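Local coordinates for putative membrane anchored protein (Corynebacterium diphtheriae, PDB 3LSO) that is of unknown function but is probably anchored in the cell membrane, to which it appears to attach a string of beta-rich domains, at residues B[154-159]-B[182-187]; B[96-101]-B[116-121]; B[326-331]-B[431-436]. All blocks are in the same frame, centred on the assembly; numbering follows the deposited sequence.

Overall arrangement
Along the chain the three contacts follow one another in series, with none nested or crossed. Contact 2 comes first: residues 96-101 and 116-121 close a loop of 14 residues in the DIP2116-like N-terminal domain. Contact 1 then joins 154-159 to 182-187 across 22 residues, mostly strand. Strands 87-97 and 150-167 are neighbours, so contacts 1 and 2 touch, with centres about 9 Å apart; Ile155 O lies 2.8 Å from Asn97 N, a probable hydrogen bond. Contact 3 spans 99 residues between 326-331 and 431-436 and brings two sheets together on the opposite side of the chain's centre, its centre about 67 Å from that of contact 1.

Contact 1: residues B[154-159]-B[182-187]; sequences FIPEKT and KPFATV
Pro156 rests against the outer end of the Phe184 ring, CB lying 3.7 Å from Phe184 CZ, while CD of the same proline meets Phe184 CE2. The two side chains meet obliquely. Phe184 gets there by setting CG beside its own backbone N and opposite the carbonyl carbon (chi1 -53°), which carries the ring from its loop to the backbone of Ile155 and Pro156. A nearly parallel Phe53 ring and the side chain of Ile96 also pack on Phe184, which is buried.

Ile155 behaves differently. Its CB is directed away from residues 182-187, yet chi1 and chi2 together fold the chain back until CD1 sits 3.7 Å from Pro183 CB. The two side chains then run alongside each other in the same direction, at a more exposed margin of the contact.

One residue before Ile155, at Phe154, the backbones meet as strand 185-190 comes alongside strand 150-167 in antiparallel sense, within the N-terminal domain assigned to the E-set clan. Phe154 supplies both backbone groups: its N donates to Ala185 O at 3.1 Å (161° at the hydrogen), and its O receives Phe184 N at 2.9 Å through a more bent bond of 135°. Phe154 and Ala185 send their side chains to the same face, where both touch Met55; the Phe154 ring also packs on Val98.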
ATOM      1  N   PHE B 154      14.291  -5.628  23.310  1.00 39.33           N
ATOM      2  CA  PHE B 154      14.933  -6.707  24.042  1.00 39.52           C
ATOM      3  C   PHE B 154      15.996  -6.212  25.029  1.00 39.78           C
ATOM      4  O   PHE B 154      17.178  -6.122  24.692  1.00 39.95           O
ATOM      5  CB  PHE B 154      15.516  -7.757  23.080  1.00 39.54           C
ATOM      6  CG  PHE B 154      14.477  -8.571  22.329  1.00 39.80           C
ATOM      7  CD1 PHE B 154      13.113  -8.469  22.623  1.00 40.45           C
ATOM      8  CD2 PHE B 154      14.875  -9.473  21.350  1.00 40.14           C
ATOM      9  CE1 PHE B 154      12.170  -9.224  21.931  1.00 39.81           C
ATOM     10  CE2 PHE B 154      13.940 -10.238  20.654  1.00 40.09           C
ATOM     11  CZ  PHE B 154      12.589 -10.113  20.947  1.00 39.84           C
ATOM     12  N   ILE B 155      15.552  -5.894  26.247  1.00 39.82           N
ATOM     13  CA  ILE B 155      16.414  -5.513  27.366  1.00 39.61           C
ATOM     14  C   ILE B 155      16.969  -6.789  27.986  1.00 39.19           C
ATOM     15  O   ILE B 155      16.327  -7.822  27.906  1.00 39.13           O
ATOM     16  CB  ILE B 155      15.588  -4.769  28.460  1.00 39.72           C
ATOM     17  CG1 ILE B 155      14.670  -3.708  27.844  1.00 40.27           C
ATOM     18  CG2 ILE B 155      16.488  -4.150  29.539  1.00 40.07           C
ATOM     19  CD1 ILE B 155      15.370  -2.700  26.948  1.00 42.36           C
ATOM     20  N   PRO B 156      18.173  -6.732  28.594  1.00 39.09           N
ATOM     21  CA  PRO B 156      18.531  -7.851  29.489  1.00 38.83           C
ATOM     22  C   PRO B 156      17.691  -7.846  30.767  1.00 38.63           C
ATOM     23  O   PRO B 156      17.121  -6.816  31.130  1.00 39.05           O
ATOM     24  CB  PRO B 156      20.011  -7.597  29.823  1.00 38.66           C
ATOM     25  CG  PRO B 156      20.266  -6.163  29.466  1.00 38.70           C
ATOM     26  CD  PRO B 156      19.311  -5.823  28.353  1.00 38.85           C
ATOM     27  N   GLU B 157      17.597  -8.993  31.425  1.00 38.49           N
ATOM     28  CA  GLU B 157      16.946  -9.077  32.723  1.00 38.33           C
ATOM     29  C   GLU B 157      17.964  -8.751  33.804  1.00 37.72           C
ATOM     30  O   GLU B 157      19.151  -9.005  33.635  1.00 37.39           O
ATOM     31  CB  GLU B 157      16.323 -10.464  32.938  1.00 38.44           C
ATOM     32  CG  GLU B 157      14.817 -10.562  32.553  1.00 40.35           C
ATOM     33  CD  GLU B 157      13.886  -9.869  33.563  1.00 43.32           C
ATOM     34  OE1 GLU B 157      14.312  -9.642  34.727  1.00 46.36           O
ATOM     35  OE2 GLU B 157      12.730  -9.548  33.205  1.00 42.90           O
ATOM     36  N   LYS B 158      17.503  -8.165  34.904  1.00 37.56           N
ATOM     37  CA  LYS B 158      18.385  -7.842  36.024  1.00 37.48           C
ATOM     38  C   LYS B 158      19.257  -9.057  36.396  1.00 36.97           C
ATOM     39  O   LYS B 158      20.465  -8.911  36.597  1.00 37.41           O
ATOM     40  CB  LYS B 158      17.573  -7.317  37.216  1.00 37.83           C
ATOM     41  CG  LYS B 158      18.394  -6.906  38.452  1.00 40.00           C
ATOM     42  CD  LYS B 158      18.958  -5.487  38.328  1.00 43.93           C
ATOM     43  CE  LYS B 158      19.942  -5.157  39.468  1.00 45.08           C
ATOM     44  NZ  LYS B 158      19.295  -4.401  40.577  1.00 45.40           N
ATOM     45  N   THR B 159      18.648 -10.242  36.469  1.00 35.91           N
ATOM     46  CA  THR B 159      19.385 -11.497  36.634  1.00 35.05           C
ATOM     47  C   THR B 159      19.513 -12.168  35.283  1.00 34.33           C
ATOM     48  O   THR B 159      18.680 -12.983  34.875  1.00 34.19           O
ATOM     49  CB  THR B 159      18.712 -12.461  37.651  1.00 35.29           C
ATOM     50  OG1 THR B 159      18.502 -11.773  38.897  1.00 36.63           O
ATOM     51  CG2 THR B 159      19.585 -13.684  37.894  1.00 33.74           C
ATOM     52  N   LYS B 182      20.729  -1.057  28.033  1.00 44.97           N
ATOM     53  CA  LYS B 182      20.980  -0.921  26.602  1.00 44.90           C
ATOM     54  C   LYS B 182      20.604  -2.221  25.910  1.00 44.58           C
ATOM     55  O   LYS B 182      21.152  -3.279  26.242  1.00 44.62           O
ATOM     56  CB  LYS B 182      22.414  -0.463  26.311  1.00 44.94           C
ATOM     57  CG  LYS B 182      22.637   0.996  26.731  1.00 45.37           C
ATOM     58  CD  LYS B 182      23.977   1.555  26.273  1.00 45.77           C
ATOM     59  CE  LYS B 182      24.239   2.916  26.902  1.00 44.90           C
ATOM     60  NZ  LYS B 182      25.568   3.416  26.499  1.00 44.98           N
ATOM     61  N   PRO B 183      19.626  -2.139  24.978  1.00 44.16           N
ATOM     62  CA  PRO B 183      18.897  -3.288  24.433  1.00 43.65           C
ATOM     63  C   PRO B 183      19.619  -4.003  23.294  1.00 43.23           C
ATOM     64  O   PRO B 183      20.144  -3.364  22.393  1.00 43.24           O
ATOM     65  CB  PRO B 183      17.582  -2.662  23.925  1.00 43.85           C
ATOM     66  CG  PRO B 183      17.680  -1.134  24.233  1.00 43.67           C
ATOM     67  CD  PRO B 183      19.136  -0.869  24.403  1.00 43.87           C
ATOM     68  N   PHE B 184      19.625  -5.327  23.345  1.00 43.07           N
ATOM     69  CA  PHE B 184      20.263  -6.168  22.324  1.00 42.95           C
ATOM     70  C   PHE B 184      19.705  -5.931  20.924  1.00 42.52           C
ATOM     71  O   PHE B 184      20.436  -6.059  19.928  1.00 42.90           O
ATOM     72  CB  PHE B 184      20.130  -7.658  22.672  1.00 43.32           C
ATOM     73  CG  PHE B 184      20.621  -8.010  24.052  1.00 44.57           C
ATOM     74  CD1 PHE B 184      21.971  -7.841  24.399  1.00 46.16           C
ATOM     75  CD2 PHE B 184      19.743  -8.496  25.008  1.00 44.83           C
ATOM     76  CE1 PHE B 184      22.438  -8.148  25.677  1.00 45.66           C
ATOM     77  CE2 PHE B 184      20.199  -8.803  26.290  1.00 45.81           C
ATOM     78  CZ  PHE B 184      21.551  -8.629  26.621  1.00 45.88           C
ATOM     79  N   ALA B 185      18.413  -5.604  20.845  1.00 41.35           N
ATOM     80  CA  ALA B 185      17.793  -5.302  19.561  1.00 40.22           C
ATOM     81  C   ALA B 185      16.397  -4.678  19.628  1.00 39.31           C
ATOM     82  O   ALA B 185      15.657  -4.817  20.612  1.00 38.82           O
ATOM     83  CB  ALA B 185      17.794  -6.530  18.648  1.00 40.33           C
ATOM     84  N   THR B 186      16.079  -3.963  18.555  1.00 38.11           N
ATOM     85  CA  THR B 186      14.763  -3.412  18.339  1.00 37.11           C
ATOM     86  C   THR B 186      14.203  -4.006  17.045  1.00 36.52           C
ATOM     87  O   THR B 186      14.932  -4.159  16.061  1.00 36.42           O
ATOM     88  CB  THR B 186      14.822  -1.866  18.294  1.00 37.04           C
ATOM     89  OG1 THR B 186      14.475  -1.341  19.584  1.00 36.36           O
ATOM     90  CG2 THR B 186      13.873  -1.293  17.245  1.00 36.64           C
ATOM     91  N   VAL B 187      12.924  -4.382  17.069  1.00 35.57           N
ATOM     92  CA  VAL B 187      12.236  -4.810  15.853  1.00 34.63           C
ATOM     93  C   VAL B 187      10.899  -4.079  15.667  1.00 33.87           C
ATOM     94  O   VAL B 187      10.023  -4.147  16.531  1.00 33.44           O
ATOM     95  CB  VAL B 187      12.014  -6.344  15.817  1.00 34.89           C
ATOM     96  CG1 VAL B 187      11.616  -6.789  14.409  1.00 34.45           C
ATOM     97  CG2 VAL B 187      13.267  -7.098  16.276  1.00 34.81           C
TER

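Contact 2: residues B[96-101]-B[116-121]; sequences INVGKN and GVLSIN
Gly116 O receives two successive backbone N-H groups from the facing segment. The bond from Val98 N is short and fairly straight (2.8 Å), whereas that from Gly99 N, at 3.3 Å and 126°, is weak. Gly99 N also donates to Asn97 OD1 at 3.1 Å, so its hydrogen is shared between a carbonyl across the contact and a side chain on its own segment. This second bond makes an Asx turn. With Asn97 CG anti to the backbone N (chi1 -168°), beside the carbonyl carbon, and the amide only slightly turned about chi2, OD1 comes within bonding distance of Gly99 N. Both Gly99 and Gly116 have positive phi, as the chain leaves one strand and enters the other.

Beyond the turn the pairing becomes regular. Ile96 and Leu118 form an antiparallel hydrogen-bonded pair, Ile96 N giving to Leu118 O at 3.0 Å and Leu118 N returning to Ile96 O at 2.9 Å. Asn97 and Val117 are the adjoining non-hydrogen-bonded pair, with side chains on the other face from Ile96 and Leu118. Val98 follows in the loop and places CG1 3.7 Å from Leu118 CB, its side chain slanting over the leucine, while its CG2 branch lies over Gly116 O.

Near residues 118-120, strand 117-129 pairs with strand 87-97 along one edge and with 111-114 along the other, its Ser119 bonding by backbone to Ser112. On the far side of strand 87-97, strand 150-167 packs Ile160 on Ile96, and no helix takes part.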
ATOM      1  N   ILE B  96      16.197 -12.902  29.124  1.00 34.25           N
ATOM      2  CA  ILE B  96      16.115 -11.683  28.352  1.00 33.51           C
ATOM      3  C   ILE B  96      14.725 -11.158  28.598  1.00 33.73           C
ATOM      4  O   ILE B  96      13.772 -11.934  28.655  1.00 33.76           O
ATOM      5  CB  ILE B  96      16.309 -11.956  26.835  1.00 33.33           C
ATOM      6  CG1 ILE B  96      17.624 -12.691  26.546  1.00 32.40           C
ATOM      7  CG2 ILE B  96      16.206 -10.676  26.008  1.00 32.95           C
ATOM      8  CD1 ILE B  96      18.853 -12.060  27.122  1.00 32.38           C
ATOM      9  N   ASN B  97      14.618  -9.848  28.788  1.00 33.95           N
ATOM     10  CA  ASN B  97      13.329  -9.178  28.819  1.00 34.49           C
ATOM     11  C   ASN B  97      12.875  -8.978  27.384  1.00 34.58           C
ATOM     12  O   ASN B  97      13.552  -8.304  26.606  1.00 34.62           O
ATOM     13  CB  ASN B  97      13.439  -7.829  29.540  1.00 34.73           C
ATOM     14  CG  ASN B  97      12.082  -7.211  29.866  1.00 35.04           C
ATOM     15  OD1 ASN B  97      11.063  -7.509  29.248  1.00 35.85           O
ATOM     16  ND2 ASN B  97      12.077  -6.329  30.850  1.00 37.50           N
ATOM     17  N   VAL B  98      11.740  -9.574  27.025  1.00 34.84           N
ATOM     18  CA  VAL B  98      11.229  -9.420  25.663  1.00 35.26           C
ATOM     19  C   VAL B  98       9.922  -8.657  25.590  1.00 35.51           C
ATOM     20  O   VAL B  98       9.438  -8.392  24.502  1.00 35.63           O
ATOM     21  CB  VAL B  98      11.073 -10.769  24.919  1.00 35.08           C
ATOM     22  CG1 VAL B  98      12.424 -11.447  24.756  1.00 34.81           C
ATOM     23  CG2 VAL B  98      10.060 -11.664  25.623  1.00 35.00           C
ATOM     24  N   GLY B  99       9.349  -8.320  26.740  1.00 36.03           N
ATOM     25  CA  GLY B  99       8.065  -7.637  26.772  1.00 37.13           C
ATOM     26  C   GLY B  99       6.924  -8.568  26.417  1.00 37.84           C
ATOM     27  O   GLY B  99       7.134  -9.704  25.994  1.00 37.89           O
ATOM     28  N   LYS B 100       5.705  -8.079  26.576  1.00 38.80           N
ATOM     29  CA  LYS B 100       4.527  -8.945  26.482  1.00 39.58           C
ATOM     30  C   LYS B 100       3.903  -9.051  25.085  1.00 39.67           C
ATOM     31  O   LYS B 100       2.794  -9.548  24.956  1.00 40.13           O
ATOM     32  CB  LYS B 100       3.481  -8.539  27.549  1.00 39.86           C
ATOM     33  CG  LYS B 100       3.765  -9.142  28.946  1.00 40.40           C
ATOM     34  CD  LYS B 100       3.339  -8.238  30.106  1.00 41.13           C
ATOM     35  CE  LYS B 100       4.210  -8.497  31.354  1.00 40.30           C
ATOM     36  NZ  LYS B 100       3.801  -7.689  32.544  1.00 38.84           N
ATOM     37  N   ASN B 101       4.631  -8.630  24.048  1.00 39.73           N
ATOM     38  CA  ASN B 101       4.094  -8.547  22.677  1.00 39.44           C
ATOM     39  C   ASN B 101       4.555  -9.695  21.759  1.00 38.92           C
ATOM     40  O   ASN B 101       4.470  -9.612  20.524  1.00 38.61           O
ATOM     41  CB  ASN B 101       4.478  -7.180  22.092  1.00 39.95           C
ATOM     42  CG  ASN B 101       3.784  -6.859  20.763  1.00 41.20           C
ATOM     43  OD1 ASN B 101       2.716  -7.396  20.424  1.00 42.17           O
ATOM     44  ND2 ASN B 101       4.398  -5.947  20.008  1.00 42.65           N
ATOM     45  N   GLY B 116       6.645 -11.996  29.894  1.00 36.59           N
ATOM     46  CA  GLY B 116       7.600 -11.125  29.232  1.00 36.10           C
ATOM     47  C   GLY B 116       9.055 -11.551  29.313  1.00 35.86           C
ATOM     48  O   GLY B 116       9.940 -10.898  28.745  1.00 36.03           O
ATOM     49  N   VAL B 117       9.325 -12.638  30.020  1.00 35.47           N
ATOM     50  CA  VAL B 117      10.700 -13.074  30.166  1.00 35.10           C
ATOM     51  C   VAL B 117      10.925 -14.273  29.279  1.00 35.18           C
ATOM     52  O   VAL B 117      10.154 -15.231  29.316  1.00 35.13           O
ATOM     53  CB  VAL B 117      11.059 -13.422  31.614  1.00 34.85           C
ATOM     54  CG1 VAL B 117      12.558 -13.603  31.731  1.00 35.20           C
ATOM     55  CG2 VAL B 117      10.582 -12.337  32.567  1.00 34.34           C
ATOM     56  N   LEU B 118      11.966 -14.189  28.457  1.00 35.12           N
ATOM     57  CA  LEU B 118      12.384 -15.295  27.632  1.00 35.05           C
ATOM     58  C   LEU B 118      13.539 -15.981  28.316  1.00 35.27           C
ATOM     59  O   LEU B 118      14.588 -15.373  28.531  1.00 35.53           O
ATOM     60  CB  LEU B 118      12.837 -14.827  26.247  1.00 34.85           C
ATOM     61  CG  LEU B 118      13.397 -15.966  25.367  1.00 34.64           C
ATOM     62  CD1 LEU B 118      12.310 -16.995  25.034  1.00 34.63           C
ATOM     63  CD2 LEU B 118      14.030 -15.441  24.098  1.00 33.99           C
ATOM     64  N   SER B 119      13.348 -17.248  28.652  1.00 35.44           N
ATOM     65  CA  SER B 119      14.395 -17.995  29.299  1.00 35.72           C
ATOM     66  C   SER B 119      14.989 -19.001  28.327  1.00 35.56           C
ATOM     67  O   SER B 119      14.268 -19.788  27.717  1.00 35.50           O
ATOM     68  CB  SER B 119      13.853 -18.677  30.545  1.00 35.87           C
ATOM     69  OG  SER B 119      14.923 -19.111  31.369  1.00 38.50           O
ATOM     70  N   ILE B 120      16.302 -18.938  28.162  1.00 35.76           N
ATOM     71  CA  ILE B 120      17.033 -19.869  27.323  1.00 36.17           C
ATOM     72  C   ILE B 120      17.746 -20.865  28.235  1.00 37.24           C
ATOM     73  O   ILE B 120      18.780 -20.562  28.851  1.00 36.87           O
ATOM     74  CB  ILE B 120      18.046 -19.139  26.424  1.00 36.09           C
ATOM     75  CG1 ILE B 120      17.348 -18.029  25.636  1.00 35.50           C
ATOM     76  CG2 ILE B 120      18.745 -20.125  25.484  1.00 36.14           C
ATOM     77  CD1 ILE B 120      18.291 -17.107  24.899  1.00 35.33           C
ATOM     78  N   ASN B 121      17.178 -22.061  28.318  1.00 38.16           N
ATOM     79  CA  ASN B 121      17.603 -23.021  29.301  1.00 38.98           C
ATOM     80  C   ASN B 121      18.530 -24.081  28.757  1.00 40.08           C
ATOM     81  O   ASN B 121      18.409 -24.483  27.605  1.00 39.74           O
ATOM     82  CB  ASN B 121      16.385 -23.636  29.963  1.00 38.75           C
ATOM     83  CG  ASN B 121      15.507 -22.594  30.590  1.00 38.39           C
ATOM     84  OD1 ASN B 121      15.989 -21.712  31.285  1.00 38.56           O
ATOM     85  ND2 ASN B 121      14.216 -22.669  30.332  1.00 39.22           N
TER

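Contact 3: residues B[326-331]-B[431-436]; sequences ASLLPN and MGVYKY
Lys435 NZ is gripped by salt bridges to Asp295 OD1 and Asp297 OD2 and by a hydrogen bond with Tyr299 OH, while the methylene chain behind it passes Leu328, with Lys435 CD 4.2 Å from Leu328 CD1. Three partners on a buried ammonium would be expected to favour its charged form. The side chain leaves CA with CG between the backbone N and the carbonyl carbon (chi1 68°) and then runs out fully extended, which carries NZ across to the acids. Lys435 CG lies over one face of the Tyr436 ring, 3.6 Å above the plane and toward its rim; Tyr436 OH bonds to Asp297 as well, so the aspartate serves both residues.

Away from this charged end the contact is apolar, and no hydrogen bond joins the two segments. Met431, a selenomethionine in the crystal, reaches across as an extended rod with its CG anti to the backbone N. Its SE settles 3.9 Å from Leu328 CB, and the terminal CE continues past it to lie 3.4 Å from Ala326 O. Ala326 CB, also directed at the opposite strand, approaches lower on the rod, 4.4 Å from Met431 CG. Leu328 is likewise drawn out, and besides flanking the lysine chain its CD1 comes 4.5 Å from Val433 CG1, a looser contact. Ser327 faces the other way, where its OG bonds to Thr411.

Ile340 and Ile446 pack on Met431 from neighbouring strands. The axes of strands 326-329 and 431-435, which belong to separate sheets, approach to 8.5 Å and cross at 38° with their side chains meeting in between, the face-to-face packing of a beta sandwich.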
ATOM      1  N   ALA B 326      -7.011  22.225 -24.818  1.00 14.40           N
ATOM      2  CA  ALA B 326      -6.858  20.836 -25.318  1.00 14.17           C
ATOM      3  C   ALA B 326      -5.817  20.803 -26.425  1.00 14.09           C
ATOM      4  O   ALA B 326      -5.875  21.626 -27.349  1.00 14.85           O
ATOM      5  CB  ALA B 326      -8.163  20.298 -25.806  1.00 13.89           C
ATOM      6  N   SER B 327      -4.861  19.883 -26.329  1.00 13.27           N
ATOM      7  CA  SER B 327      -3.771  19.849 -27.277  1.00 12.72           C
ATOM      8  C   SER B 327      -3.734  18.516 -27.995  1.00 13.22           C
ATOM      9  O   SER B 327      -3.798  17.479 -27.359  1.00 14.62           O
ATOM     10  CB  SER B 327      -2.455  20.020 -26.533  1.00 12.63           C
ATOM     11  OG  SER B 327      -2.220  21.342 -26.119  1.00  9.98           O
ATOM     12  N   LEU B 328      -3.600  18.518 -29.310  1.00 13.01           N
ATOM     13  CA  LEU B 328      -3.246  17.293 -30.032  1.00 12.52           C
ATOM     14  C   LEU B 328      -1.744  17.263 -30.206  1.00 13.12           C
ATOM     15  O   LEU B 328      -1.152  18.245 -30.649  1.00 13.79           O
ATOM     16  CB  LEU B 328      -3.917  17.290 -31.390  1.00 12.18           C
ATOM     17  CG  LEU B 328      -3.665  16.198 -32.417  1.00 11.93           C
ATOM     18  CD1 LEU B 328      -4.526  16.546 -33.573  1.00 11.59           C
ATOM     19  CD2 LEU B 328      -2.190  16.129 -32.890  1.00 11.30           C
ATOM     20  N   LEU B 329      -1.127  16.133 -29.893  1.00 13.68           N
ATOM     21  CA  LEU B 329       0.318  16.007 -29.902  1.00 14.10           C
ATOM     22  C   LEU B 329       0.771  15.133 -31.076  1.00 14.76           C
ATOM     23  O   LEU B 329       0.683  13.920 -30.988  1.00 15.30           O
ATOM     24  CB  LEU B 329       0.764  15.400 -28.575  1.00 13.90           C
ATOM     25  CG  LEU B 329       0.228  16.099 -27.312  1.00 15.96           C
ATOM     26  CD1 LEU B 329       0.499  15.278 -26.063  1.00 15.28           C
ATOM     27  CD2 LEU B 329       0.754  17.548 -27.140  1.00 15.44           C
ATOM     28  N   PRO B 330       1.247  15.742 -32.179  1.00 15.11           N
ATOM     29  CA  PRO B 330       1.560  14.968 -33.357  1.00 16.32           C
ATOM     30  C   PRO B 330       2.487  13.857 -32.997  1.00 17.60           C
ATOM     31  O   PRO B 330       3.364  14.044 -32.151  1.00 18.50           O
ATOM     32  CB  PRO B 330       2.319  15.956 -34.242  1.00 15.87           C
ATOM     33  CG  PRO B 330       1.831  17.208 -33.873  1.00 15.55           C
ATOM     34  CD  PRO B 330       1.555  17.156 -32.398  1.00 15.32           C
ATOM     35  N   ASN B 331       2.295  12.704 -33.618  1.00 18.62           N
ATOM     36  CA  ASN B 331       3.224  11.623 -33.425  1.00 19.46           C
ATOM     37  C   ASN B 331       4.505  11.826 -34.222  1.00 19.86           C
ATOM     38  O   ASN B 331       5.577  11.619 -33.689  1.00 20.90           O
ATOM     39  CB  ASN B 331       2.588  10.299 -33.781  1.00 19.87           C
ATOM     40  CG  ASN B 331       3.452   9.118 -33.367  1.00 22.06           C
ATOM     41  OD1 ASN B 331       4.647   9.064 -33.665  1.00 24.13           O
ATOM     42  ND2 ASN B 331       2.849   8.161 -32.679  1.00 24.09           N
HETATM   43  N   MSE B 431     -11.805  16.629 -27.186  1.00 17.53           N
HETATM   44  CA  MSE B 431     -11.379  17.313 -28.427  1.00 17.62           C
HETATM   45  C   MSE B 431     -12.047  16.634 -29.602  1.00 17.56           C
HETATM   46  O   MSE B 431     -12.044  15.387 -29.698  1.00 18.21           O
HETATM   47  CB  MSE B 431      -9.866  17.253 -28.624  1.00 17.64           C
HETATM   48  CG  MSE B 431      -9.304  18.353 -29.550  1.00 19.66           C
HETATM   49 SE   MSE B 431      -7.374  18.172 -29.697  0.75 22.30          SE
HETATM   50  CE  MSE B 431      -6.946  19.969 -30.177  1.00 20.49           C
ATOM     51  N   GLY B 432     -12.638  17.443 -30.472  1.00 17.24           N
ATOM     52  CA  GLY B 432     -13.114  16.986 -31.783  1.00 17.61           C
ATOM     53  C   GLY B 432     -11.929  17.085 -32.744  1.00 18.35           C
ATOM     54  O   GLY B 432     -11.188  18.072 -32.699  1.00 18.89           O
ATOM     55  N   VAL B 433     -11.702  16.065 -33.574  1.00 17.81           N
ATOM     56  CA  VAL B 433     -10.628  16.147 -34.557  1.00 17.85           C
ATOM     57  C   VAL B 433     -11.077  15.625 -35.899  1.00 17.53           C
ATOM     58  O   VAL B 433     -11.849  14.674 -35.981  1.00 17.30           O
ATOM     59  CB  VAL B 433      -9.384  15.369 -34.134  1.00 17.68           C
ATOM     60  CG1 VAL B 433      -8.881  15.912 -32.870  1.00 20.55           C
ATOM     61  CG2 VAL B 433      -9.733  13.922 -33.899  1.00 18.40           C
ATOM     62  N   TYR B 434     -10.569  16.246 -36.951  1.00 16.89           N
ATOM     63  CA  TYR B 434     -10.778  15.758 -38.300  1.00 16.52           C
ATOM     64  C   TYR B 434      -9.406  15.958 -38.901  1.00 16.86           C
ATOM     65  O   TYR B 434      -8.932  17.114 -38.974  1.00 16.85           O
ATOM     66  CB  TYR B 434     -11.838  16.604 -39.019  1.00 16.07           C
ATOM     67  CG  TYR B 434     -12.015  16.332 -40.484  1.00 15.82           C
ATOM     68  CD1 TYR B 434     -11.963  15.019 -40.994  1.00 17.27           C
ATOM     69  CD2 TYR B 434     -12.265  17.379 -41.380  1.00 15.87           C
ATOM     70  CE1 TYR B 434     -12.126  14.768 -42.366  1.00 15.67           C
ATOM     71  CE2 TYR B 434     -12.441  17.139 -42.764  1.00 16.13           C
ATOM     72  CZ  TYR B 434     -12.364  15.837 -43.228  1.00 16.76           C
ATOM     73  OH  TYR B 434     -12.548  15.583 -44.544  1.00 19.95           O
ATOM     74  N   LYS B 435      -8.765  14.844 -39.294  1.00 16.04           N
ATOM     75  CA  LYS B 435      -7.350  14.850 -39.679  1.00 14.84           C
ATOM     76  C   LYS B 435      -7.030  13.671 -40.554  1.00 14.89           C
ATOM     77  O   LYS B 435      -7.846  12.747 -40.660  1.00 15.13           O
ATOM     78  CB  LYS B 435      -6.471  14.792 -38.428  1.00 14.80           C
ATOM     79  CG  LYS B 435      -6.533  13.478 -37.660  1.00 12.40           C
ATOM     80  CD  LYS B 435      -5.951  13.628 -36.277  1.00 11.05           C
ATOM     81  CE  LYS B 435      -5.842  12.270 -35.607  1.00 13.27           C
ATOM     82  NZ  LYS B 435      -5.108  12.348 -34.316  1.00 14.77           N
ATOM     83  N   TYR B 436      -5.829  13.684 -41.135  1.00 14.54           N
ATOM     84  CA  TYR B 436      -5.311  12.602 -41.994  1.00 15.26           C
ATOM     85  C   TYR B 436      -5.817  12.647 -43.424  1.00 16.06           C
ATOM     86  O   TYR B 436      -6.963  13.062 -43.667  1.00 16.58           O
ATOM     87  CB  TYR B 436      -5.602  11.198 -41.448  1.00 14.56           C
ATOM     88  CG  TYR B 436      -4.986  10.911 -40.113  1.00 14.92           C
ATOM     89  CD1 TYR B 436      -4.007  11.749 -39.580  1.00 14.68           C
ATOM     90  CD2 TYR B 436      -5.373   9.793 -39.383  1.00 15.87           C
ATOM     91  CE1 TYR B 436      -3.446  11.487 -38.347  1.00 16.75           C
ATOM     92  CE2 TYR B 436      -4.804   9.500 -38.152  1.00 17.02           C
ATOM     93  CZ  TYR B 436      -3.841  10.357 -37.635  1.00 18.18           C
ATOM     94  OH  TYR B 436      -3.268  10.089 -36.411  1.00 19.25           O
TER